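PDB 7D78: DltD domain-containing protein from Beauveria bassiana, which probably acts as a thioesterase-type cyclase with an alpha/beta-hydrolase fold, closing polyketide chains into medium-ring lactones. Local coordinates for residues A[43-48]-A[71-76]; A[54-59]-A[80-85]. All coordinates share one frame; numbering follows the deposited sequence. Where two conformers were deposited one is given.

Contact 1: residues A[43-48]-A[71-76]; sequences RFYAVD and IAETFQ
Tyr-45 and Gln-76 carry most of this contact, with Ala-72 as the third member. The methyl of Ala-72 lies over one face of the Tyr-45 ring, displaced toward the rim at CD1 and CE1. Ala-72 CB is 3.9 Å from the centroid of the Tyr-45 ring, a CH-pi contact. On the same ring, Tyr-45 CE2 meets Glu-73 CG at 3.9 Å. The amide of Gln-76 stands almost at a right angle to the ring, the two planes 81° apart. Gln-76 OE1 comes to the ring edge, 3.7 Å from Tyr-45 CD2. Gln-76 has CG anti to its backbone N (chi1 179°) and an extended chain beyond, which carries the amide across to the backbone that follows the strand. There Gln-76 NE2 donates to Ala-46 O at 2.8 Å. The N-H...O angle is 162°, and the acceptor lies close to the amide plane. NE2 also bonds Ser-26 O, so two carbonyls hold the NE2 end and set the turn of the amide. A leucine here would probably leave Ala-46 O and Ser-26 O without this donor and let the loop after the strand drift from the helix. Beyond the amide, Val-47 CG1 packs 3.6 Å from Gln-76 O. At the far end of the ring, Tyr-45 OH accepts a bond from Arg-43 NH1 at 3.0 Å. A water joins the same hydroxyl to Glu-73 OE2. Strand segment 43-45 and helix segment 71-76 run in roughly the same direction, their axes 9.3 Å apart at closest. Strand 81-86 lies next to strand 39-45 in the sheet, and Ala-72 and Phe-75 of helix 68-77 pack on it. Helix 305-319 touches the helix through Ile-71, Thr-74 and Phe-75.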
ATOM      1  N   ARG A  43     -18.140  -9.493  17.046  1.00 19.66           N
ATOM      2  CA  ARG A  43     -19.292  -9.409  17.940  1.00 23.28           C
ATOM      3  C   ARG A  43     -20.144  -8.217  17.535  1.00 20.86           C
ATOM      4  O   ARG A  43     -19.628  -7.104  17.415  1.00 22.49           O
ATOM      5  CB  ARG A  43     -18.872  -9.220  19.395  1.00 22.46           C
ATOM      6  CG  ARG A  43     -17.941 -10.264  19.969  1.00 25.37           C
ATOM      7  CD  ARG A  43     -17.642  -9.880  21.401  1.00 28.73           C
ATOM      8  NE  ARG A  43     -17.010 -10.960  22.151  1.00 30.46           N
ATOM      9  CZ  ARG A  43     -16.847 -10.947  23.468  1.00 30.46           C
ATOM     10  NH1 ARG A  43     -17.280  -9.915  24.183  1.00 29.64           N
ATOM     11  NH2 ARG A  43     -16.257 -11.971  24.067  1.00 28.18           N
ATOM     12  N   PHE A  44     -21.438  -8.448  17.337  1.00 19.75           N
ATOM     13  CA  PHE A  44     -22.383  -7.389  17.007  1.00 21.74           C
ATOM     14  C   PHE A  44     -23.312  -7.182  18.194  1.00 22.84           C
ATOM     15  O   PHE A  44     -24.039  -8.103  18.585  1.00 25.19           O
ATOM     16  CB  PHE A  44     -23.181  -7.730  15.753  1.00 21.17           C
ATOM     17  CG  PHE A  44     -24.096  -6.632  15.303  1.00 22.22           C
ATOM     18  CD1 PHE A  44     -23.578  -5.449  14.796  1.00 21.67           C
ATOM     19  CD2 PHE A  44     -25.472  -6.774  15.399  1.00 26.67           C
ATOM     20  CE1 PHE A  44     -24.409  -4.430  14.374  1.00 21.37           C
ATOM     21  CE2 PHE A  44     -26.320  -5.759  14.979  1.00 24.22           C
ATOM     22  CZ  PHE A  44     -25.788  -4.580  14.465  1.00 26.12           C
ATOM     23  N   TYR A  45     -23.256  -5.994  18.776  1.00 20.41           N
ATOM     24  CA  TYR A  45     -24.094  -5.600  19.906  1.00 25.84           C
ATOM     25  C   TYR A  45     -25.259  -4.787  19.341  1.00 24.42           C
ATOM     26  O   TYR A  45     -25.107  -3.601  19.044  1.00 24.10           O
ATOM     27  CB  TYR A  45     -23.277  -4.794  20.912  1.00 22.82           C
ATOM     28  CG  TYR A  45     -22.168  -5.557  21.626  1.00 23.98           C
ATOM     29  CD1 TYR A  45     -20.973  -5.870  20.976  1.00 28.00           C
ATOM     30  CD2 TYR A  45     -22.305  -5.933  22.963  1.00 27.60           C
ATOM     31  CE1 TYR A  45     -19.942  -6.549  21.637  1.00 22.56           C
ATOM     32  CE2 TYR A  45     -21.285  -6.615  23.633  1.00 30.84           C
ATOM     33  CZ  TYR A  45     -20.106  -6.918  22.964  1.00 30.24           C
ATOM     34  OH  TYR A  45     -19.096  -7.590  23.619  1.00 29.65           O
ATOM     35  N   ALA A  46     -26.416  -5.432  19.173  1.00 26.46           N
ATOM     36  CA  ALA A  46     -27.562  -4.831  18.498  1.00 24.18           C
ATOM     37  C   ALA A  46     -28.370  -3.960  19.456  1.00 28.64           C
ATOM     38  O   ALA A  46     -28.351  -4.149  20.672  1.00 25.77           O
ATOM     39  CB  ALA A  46     -28.473  -5.913  17.916  1.00 24.56           C
ATOM     40  N   VAL A  47     -29.092  -2.996  18.892  1.00 26.77           N
ATOM     41  CA  VAL A  47     -30.071  -2.231  19.650  1.00 28.50           C
ATOM     42  C   VAL A  47     -31.448  -2.554  19.096  1.00 31.17           C
ATOM     43  O   VAL A  47     -31.598  -3.042  17.971  1.00 26.41           O
ATOM     44  CB  VAL A  47     -29.808  -0.712  19.614  1.00 30.58           C
ATOM     45  CG1 VAL A  47     -28.415  -0.407  20.151  1.00 26.18           C
ATOM     46  CG2 VAL A  47     -29.995  -0.170  18.199  1.00 31.96           C
ATOM     47  N   ASP A  48     -32.467  -2.302  19.916  1.00 33.97           N
ATOM     48  CA  ASP A  48     -33.837  -2.519  19.478  1.00 34.45           C
ATOM     49  C   ASP A  48     -34.215  -1.480  18.433  1.00 28.08           C
ATOM     50  O   ASP A  48     -33.730  -0.348  18.452  1.00 30.86           O
ATOM     51  CB  ASP A  48     -34.805  -2.444  20.662  1.00 33.90           C
ATOM     52  CG  ASP A  48     -34.507  -3.482  21.731  1.00 45.53           C
ATOM     53  OD1 ASP A  48     -34.324  -4.671  21.382  1.00 51.65           O
ATOM     54  OD2 ASP A  48     -34.456  -3.105  22.924  1.00 57.01           O
ATOM     55  N   ILE A  71     -16.352  -1.077  26.149  1.00 31.28           N
ATOM     56  CA  ILE A  71     -16.781   0.117  25.423  1.00 29.54           C
ATOM     57  C   ILE A  71     -18.034  -0.176  24.602  1.00 29.47           C
ATOM     58  O   ILE A  71     -18.964   0.643  24.553  1.00 26.55           O
ATOM     59  CB  ILE A  71     -15.633   0.638  24.533  1.00 28.48           C
ATOM     60  CG1 ILE A  71     -14.328   0.740  25.326  1.00 34.92           C
ATOM     61  CG2 ILE A  71     -15.983   1.983  23.895  1.00 28.63           C
ATOM     62  CD1 ILE A  71     -14.213   1.998  26.144  1.00 43.63           C
ATOM     63  N   ALA A  72     -18.085  -1.347  23.953  1.00 23.14           N
ATOM     64  CA  ALA A  72     -19.228  -1.688  23.107  1.00 27.15           C
ATOM     65  C   ALA A  72     -20.517  -1.808  23.914  1.00 31.44           C
ATOM     66  O   ALA A  72     -21.595  -1.422  23.438  1.00 25.31           O
ATOM     67  CB  ALA A  72     -18.963  -2.993  22.363  1.00 26.87           C
ATOM     68  N   GLU A  73     -20.435  -2.387  25.116  1.00 27.49           N
ATOM     69  CA  GLU A  73     -21.615  -2.484  25.974  1.00 25.98           C
ATOM     70  C   GLU A  73     -22.170  -1.103  26.308  1.00 22.77           C
ATOM     71  O   GLU A  73     -23.390  -0.900  26.304  1.00 28.37           O
ATOM     72  CB  GLU A  73     -21.268  -3.243  27.256  1.00 29.42           C
ATOM     73  CG  GLU A  73     -20.843  -4.683  27.018  1.00 34.77           C
ATOM     74  CD  GLU A  73     -20.399  -5.381  28.295  1.00 43.42           C
ATOM     75  OE1 GLU A  73     -20.633  -4.830  29.391  1.00 45.12           O
ATOM     76  OE2 GLU A  73     -19.816  -6.481  28.201  1.00 40.51           O
ATOM     77  N   THR A  74     -21.289  -0.142  26.601  1.00 27.17           N
ATOM     78  CA  THR A  74     -21.736   1.224  26.862  1.00 27.93           C
ATOM     79  C   THR A  74     -22.364   1.834  25.620  1.00 29.84           C
ATOM     80  O   THR A  74     -23.436   2.448  25.691  1.00 27.35           O
ATOM     81  CB  THR A  74     -20.569   2.087  27.350  1.00 30.39           C
ATOM     82  OG1 THR A  74     -20.076   1.567  28.587  1.00 30.58           O
ATOM     83  CG2 THR A  74     -21.015   3.537  27.565  1.00 31.32           C
ATOM     84  N   PHE A  75     -21.706   1.677  24.468  1.00 25.70           N
ATOM     85  CA  PHE A  75     -22.277   2.175  23.219  1.00 25.72           C
ATOM     86  C   PHE A  75     -23.660   1.580  22.990  1.00 25.79           C
ATOM     87  O   PHE A  75     -24.616   2.295  22.668  1.00 25.92           O
ATOM     88  CB  PHE A  75     -21.355   1.840  22.044  1.00 22.47           C
ATOM     89  CG  PHE A  75     -20.120   2.700  21.953  1.00 23.10           C
ATOM     90  CD1 PHE A  75     -20.036   3.913  22.621  1.00 29.75           C
ATOM     91  CD2 PHE A  75     -19.040   2.296  21.169  1.00 26.89           C
ATOM     92  CE1 PHE A  75     -18.899   4.707  22.520  1.00 29.46           C
ATOM     93  CE2 PHE A  75     -17.893   3.081  21.067  1.00 25.24           C
ATOM     94  CZ  PHE A  75     -17.818   4.285  21.740  1.00 27.70           C
ATOM     95  N   GLN A  76     -23.788   0.265  23.179  1.00 26.94           N
ATOM     96  CA  GLN A  76     -25.073  -0.394  22.985  1.00 26.96           C
ATOM     97  C   GLN A  76     -26.137   0.153  23.932  1.00 25.53           C
ATOM     98  O   GLN A  76     -27.290   0.349  23.534  1.00 25.13           O
ATOM     99  CB  GLN A  76     -24.911  -1.893  23.188  1.00 24.56           C
ATOM    100  CG  GLN A  76     -26.179  -2.674  23.027  1.00 26.50           C
ATOM    101  CD  GLN A  76     -25.995  -4.119  23.430  1.00 22.57           C
ATOM    102  OE1 GLN A  76     -25.380  -4.416  24.451  1.00 26.46           O
ATOM    103  NE2 GLN A  76     -26.513  -5.024  22.623  1.00 23.63           N
TER
HETATM  104  O   HOH W   1     -19.673  -7.987  26.154  1.00 34.65           O

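Contact 2: residues A[54-59]-A[80-85]; sequences IIMTPG and FNTYIY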
ATOM      1  N   ILE A  54     -21.640   1.781  15.197  1.00 20.98           N
ATOM      2  CA  ILE A  54     -20.230   2.111  15.367  1.00 21.04           C
ATOM      3  C   ILE A  54     -19.434   0.842  15.105  1.00 20.33           C
ATOM      4  O   ILE A  54     -19.646  -0.170  15.779  1.00 18.19           O
ATOM      5  CB  ILE A  54     -19.930   2.652  16.774  1.00 21.60           C
ATOM      6  CG1 ILE A  54     -20.782   3.889  17.085  1.00 18.98           C
ATOM      7  CG2 ILE A  54     -18.444   2.924  16.927  1.00 22.11           C
ATOM      8  CD1 ILE A  54     -20.751   4.268  18.562  1.00 23.60           C
ATOM      9  N   ILE A  55     -18.527   0.890  14.130  1.00 19.97           N
ATOM     10  CA  ILE A  55     -17.652  -0.238  13.810  1.00 20.07           C
ATOM     11  C   ILE A  55     -16.291   0.040  14.431  1.00 20.63           C
ATOM     12  O   ILE A  55     -15.647   1.040  14.091  1.00 21.00           O
ATOM     13  CB  ILE A  55     -17.531  -0.449  12.291  1.00 16.43           C
ATOM     14  CG1 ILE A  55     -18.868  -0.886  11.690  1.00 15.83           C
ATOM     15  CG2 ILE A  55     -16.433  -1.492  11.974  1.00 16.66           C
ATOM     16  CD1 ILE A  55     -18.995  -0.558  10.181  1.00 17.48           C
ATOM     17  N   MET A  56     -15.852  -0.833  15.341  1.00 19.59           N
ATOM     18  CA  MET A  56     -14.645  -0.625  16.136  1.00 22.01           C
ATOM     19  C   MET A  56     -13.528  -1.538  15.636  1.00 20.28           C
ATOM     20  O   MET A  56     -13.681  -2.763  15.638  1.00 17.73           O
ATOM     21  CB  MET A  56     -14.913  -0.901  17.621  1.00 18.91           C
ATOM     22  CG  MET A  56     -15.988  -0.005  18.246  1.00 20.17           C
ATOM     23  SD  MET A  56     -16.390  -0.499  19.940  1.00 23.39           S
ATOM     24  CE  MET A  56     -14.898  -0.016  20.806  1.00 22.13           C
ATOM     25  N   THR A  57     -12.396  -0.939  15.252  1.00 20.16           N
ATOM     26  CA  THR A  57     -11.226  -1.694  14.803  1.00 18.68           C
ATOM     27  C   THR A  57     -10.192  -1.756  15.921  1.00 19.28           C
ATOM     28  O   THR A  57      -9.753  -0.700  16.402  1.00 18.09           O
ATOM     29  CB  THR A  57     -10.609  -1.051  13.559  1.00 15.33           C
ATOM     30  OG1 THR A  57     -11.535  -1.116  12.459  1.00 15.06           O
ATOM     31  CG2 THR A  57      -9.335  -1.797  13.156  1.00 18.94           C
ATOM     32  N   PRO A  58      -9.755  -2.944  16.342  1.00 17.03           N
ATOM     33  CA  PRO A  58      -8.743  -3.040  17.402  1.00 17.10           C
ATOM     34  C   PRO A  58      -7.362  -2.591  16.939  1.00 19.54           C
ATOM     35  O   PRO A  58      -7.097  -2.352  15.761  1.00 18.38           O
ATOM     36  CB  PRO A  58      -8.727  -4.534  17.757  1.00 17.90           C
ATOM     37  CG  PRO A  58      -9.961  -5.117  17.130  1.00 21.25           C
ATOM     38  CD  PRO A  58     -10.225  -4.267  15.907  1.00 19.53           C
ATOM     39  N   GLY A  59      -6.456  -2.524  17.912  1.00 19.93           N
ATOM     40  CA  GLY A  59      -5.077  -2.154  17.669  1.00 19.68           C
ATOM     41  C   GLY A  59      -4.245  -3.273  17.061  1.00 20.46           C
ATOM     42  O   GLY A  59      -4.739  -4.323  16.646  1.00 19.75           O
ATOM     43  N   PHE A  80     -26.418   2.639  20.333  1.00 26.15           N
ATOM     44  CA  PHE A  80     -25.560   2.433  19.167  1.00 29.05           C
ATOM     45  C   PHE A  80     -25.335   0.942  18.942  1.00 20.34           C
ATOM     46  O   PHE A  80     -24.741   0.274  19.797  1.00 21.10           O
ATOM     47  CB  PHE A  80     -24.212   3.131  19.346  1.00 26.26           C
ATOM     48  CG  PHE A  80     -24.302   4.629  19.439  1.00 27.96           C
ATOM     49  CD1 PHE A  80     -24.307   5.408  18.291  1.00 26.48           C
ATOM     50  CD2 PHE A  80     -24.366   5.259  20.675  1.00 31.51           C
ATOM     51  CE1 PHE A  80     -24.391   6.795  18.372  1.00 31.57           C
ATOM     52  CE2 PHE A  80     -24.449   6.646  20.766  1.00 35.00           C
ATOM     53  CZ  PHE A  80     -24.459   7.413  19.612  1.00 35.09           C
ATOM     54  N   ASN A  81     -25.812   0.418  17.808  1.00 21.47           N
ATOM     55  CA  ASN A  81     -25.282  -0.856  17.323  1.00 21.15           C
ATOM     56  C   ASN A  81     -23.766  -0.756  17.311  1.00 22.23           C
ATOM     57  O   ASN A  81     -23.215   0.244  16.852  1.00 24.76           O
ATOM     58  CB  ASN A  81     -25.758  -1.179  15.905  1.00 23.64           C
ATOM     59  CG  ASN A  81     -27.257  -1.350  15.782  1.00 25.95           C
ATOM     60  OD1 ASN A  81     -27.827  -2.380  16.164  1.00 22.47           O
ATOM     61  ND2 ASN A  81     -27.896  -0.368  15.168  1.00 21.67           N
ATOM     62  N   THR A  82     -23.089  -1.781  17.826  1.00 22.50           N
ATOM     63  CA  THR A  82     -21.633  -1.775  17.869  1.00 20.74           C
ATOM     64  C   THR A  82     -21.097  -3.102  17.351  1.00 20.17           C
ATOM     65  O   THR A  82     -21.546  -4.168  17.778  1.00 21.02           O
ATOM     66  CB  THR A  82     -21.113  -1.504  19.291  1.00 20.46           C
ATOM     67  OG1 THR A  82     -21.684  -0.286  19.785  1.00 21.92           O
ATOM     68  CG2 THR A  82     -19.607  -1.345  19.266  1.00 21.01           C
ATOM     69  N   TYR A  83     -20.141  -3.031  16.426  1.00 19.59           N
ATOM     70  CA  TYR A  83     -19.473  -4.204  15.866  1.00 20.73           C
ATOM     71  C   TYR A  83     -17.993  -4.124  16.210  1.00 20.76           C
ATOM     72  O   TYR A  83     -17.308  -3.193  15.776  1.00 19.17           O
ATOM     73  CB  TYR A  83     -19.662  -4.257  14.346  1.00 18.72           C
ATOM     74  CG  TYR A  83     -19.139  -5.510  13.652  1.00 18.83           C
ATOM     75  CD1 TYR A  83     -19.546  -6.768  14.061  1.00 20.54           C
ATOM     76  CD2 TYR A  83     -18.280  -5.423  12.549  1.00 17.52           C
ATOM     77  CE1 TYR A  83     -19.107  -7.916  13.419  1.00 18.92           C
ATOM     78  CE2 TYR A  83     -17.837  -6.570  11.885  1.00 19.23           C
ATOM     79  CZ  TYR A  83     -18.253  -7.820  12.334  1.00 19.90           C
ATOM     80  OH  TYR A  83     -17.831  -8.983  11.707  1.00 18.80           O
ATOM     81  N   ILE A  84     -17.512  -5.060  17.026  0.56 21.48           N
ATOM     82  CA  ILE A  84     -16.081  -5.271  17.228  0.56 20.23           C
ATOM     83  C   ILE A  84     -15.694  -6.517  16.451  0.56 20.44           C
ATOM     84  O   ILE A  84     -16.388  -7.538  16.524  0.56 21.28           O
ATOM     85  CB  ILE A  84     -15.720  -5.432  18.717  0.56 20.65           C
ATOM     86  CG1 ILE A  84     -16.649  -4.633  19.628  0.56 21.37           C
ATOM     87  CG2 ILE A  84     -14.271  -5.029  18.971  0.56 16.87           C
ATOM     88  CD1 ILE A  84     -16.378  -4.920  21.087  0.56 22.08           C
ATOM     89  N   TYR A  85     -14.593  -6.451  15.709  1.00 21.34           N
ATOM     90  CA  TYR A  85     -14.219  -7.563  14.847  1.00 19.47           C
ATOM     91  C   TYR A  85     -12.719  -7.815  14.926  1.00 20.55           C
ATOM     92  O   TYR A  85     -11.932  -6.932  15.286  1.00 19.12           O
ATOM     93  CB  TYR A  85     -14.643  -7.307  13.375  1.00 18.52           C
ATOM     94  CG  TYR A  85     -13.822  -6.211  12.708  1.00 19.47           C
ATOM     95  CD1 TYR A  85     -14.156  -4.873  12.875  1.00 21.45           C
ATOM     96  CD2 TYR A  85     -12.693  -6.521  11.951  1.00 19.13           C
ATOM     97  CE1 TYR A  85     -13.390  -3.859  12.294  1.00 19.28           C
ATOM     98  CE2 TYR A  85     -11.917  -5.525  11.375  1.00 18.77           C
ATOM     99  CZ  TYR A  85     -12.270  -4.200  11.548  1.00 17.49           C
ATOM    100  OH  TYR A  85     -11.509  -3.229  10.965  1.00 17.49           O
TER
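Tyr-85 has CG in the crowded position between its backbone N and carbonyl carbon (chi1 70°), which turns the ring back toward the neighbouring strand. Thr-57 OG1 comes to the edge of the Tyr-85 ring, near its plane. Thr-57 OG1 and Tyr-85 OH are hydrogen-bonded at 2.6 Å, and either may be the donor. Ile-55 CG2 lies 3.9 Å from Tyr-85 CE1. Met-56 is extended as far as SD and bends at chi3 (71°). Met-56 SD rests 3.4 Å from Thr-82 CG2. At the start of the pair, Ile-54 CD1 lies 3.7 Å from Phe-80 CG.

Three backbone bonds join the strands in parallel register. Ile-54 N donates to Asn-81 O at 2.8 Å. Tyr-83 N donates to Ile-54 O at 3.0 Å. Met-56 N donates to Tyr-83 O at 2.8 Å, in a nearly straight bond. Further on, Met-56 O and Tyr-85 O are buried without a hydrogen-bonding partner in the model; Pro-58, which has no N-H, places CD 3.2 Å from Tyr-85 O.

Ile-54, Met-56, Thr-82 and Ile-84 share one face of the sheet, where Thr-82 meets helix 68-77. Ile-55 and Tyr-83 share the other, and Tyr-83 packs there on helix 103-118. Its hydroxyl bonds Val-30 O. Thr-57 also touches the probable nucleophile elbow around Ser-134. Strand 51-57, helix 68-77 and strand 81-86 form a beta-alpha-beta crossover, the building unit of the alpha/beta-hydrolase fold.

Overall arrangement
Contacts 1 and 2 have centres about 9 Å apart and meet directly. Their segments alternate along the chain: 43-48, 54-59, 71-76, then 80-85. Strands 39-45, 81-86 and 51-57 are neighbours in that order in the mixed main sheet. Strand 81-86 is therefore antiparallel to one partner and parallel to the other. Contact 2 joins the two strands of the crossover. Contact 1 ties its connecting helix, 68-77, to the strand on the far side of 81-86. Backbone bonds of Arg-43 with Ile-84 and Tyr-45 with Thr-82 link the two. Together they build one side of the alpha/beta-hydrolase core, with contact 2 nearer the chain centre.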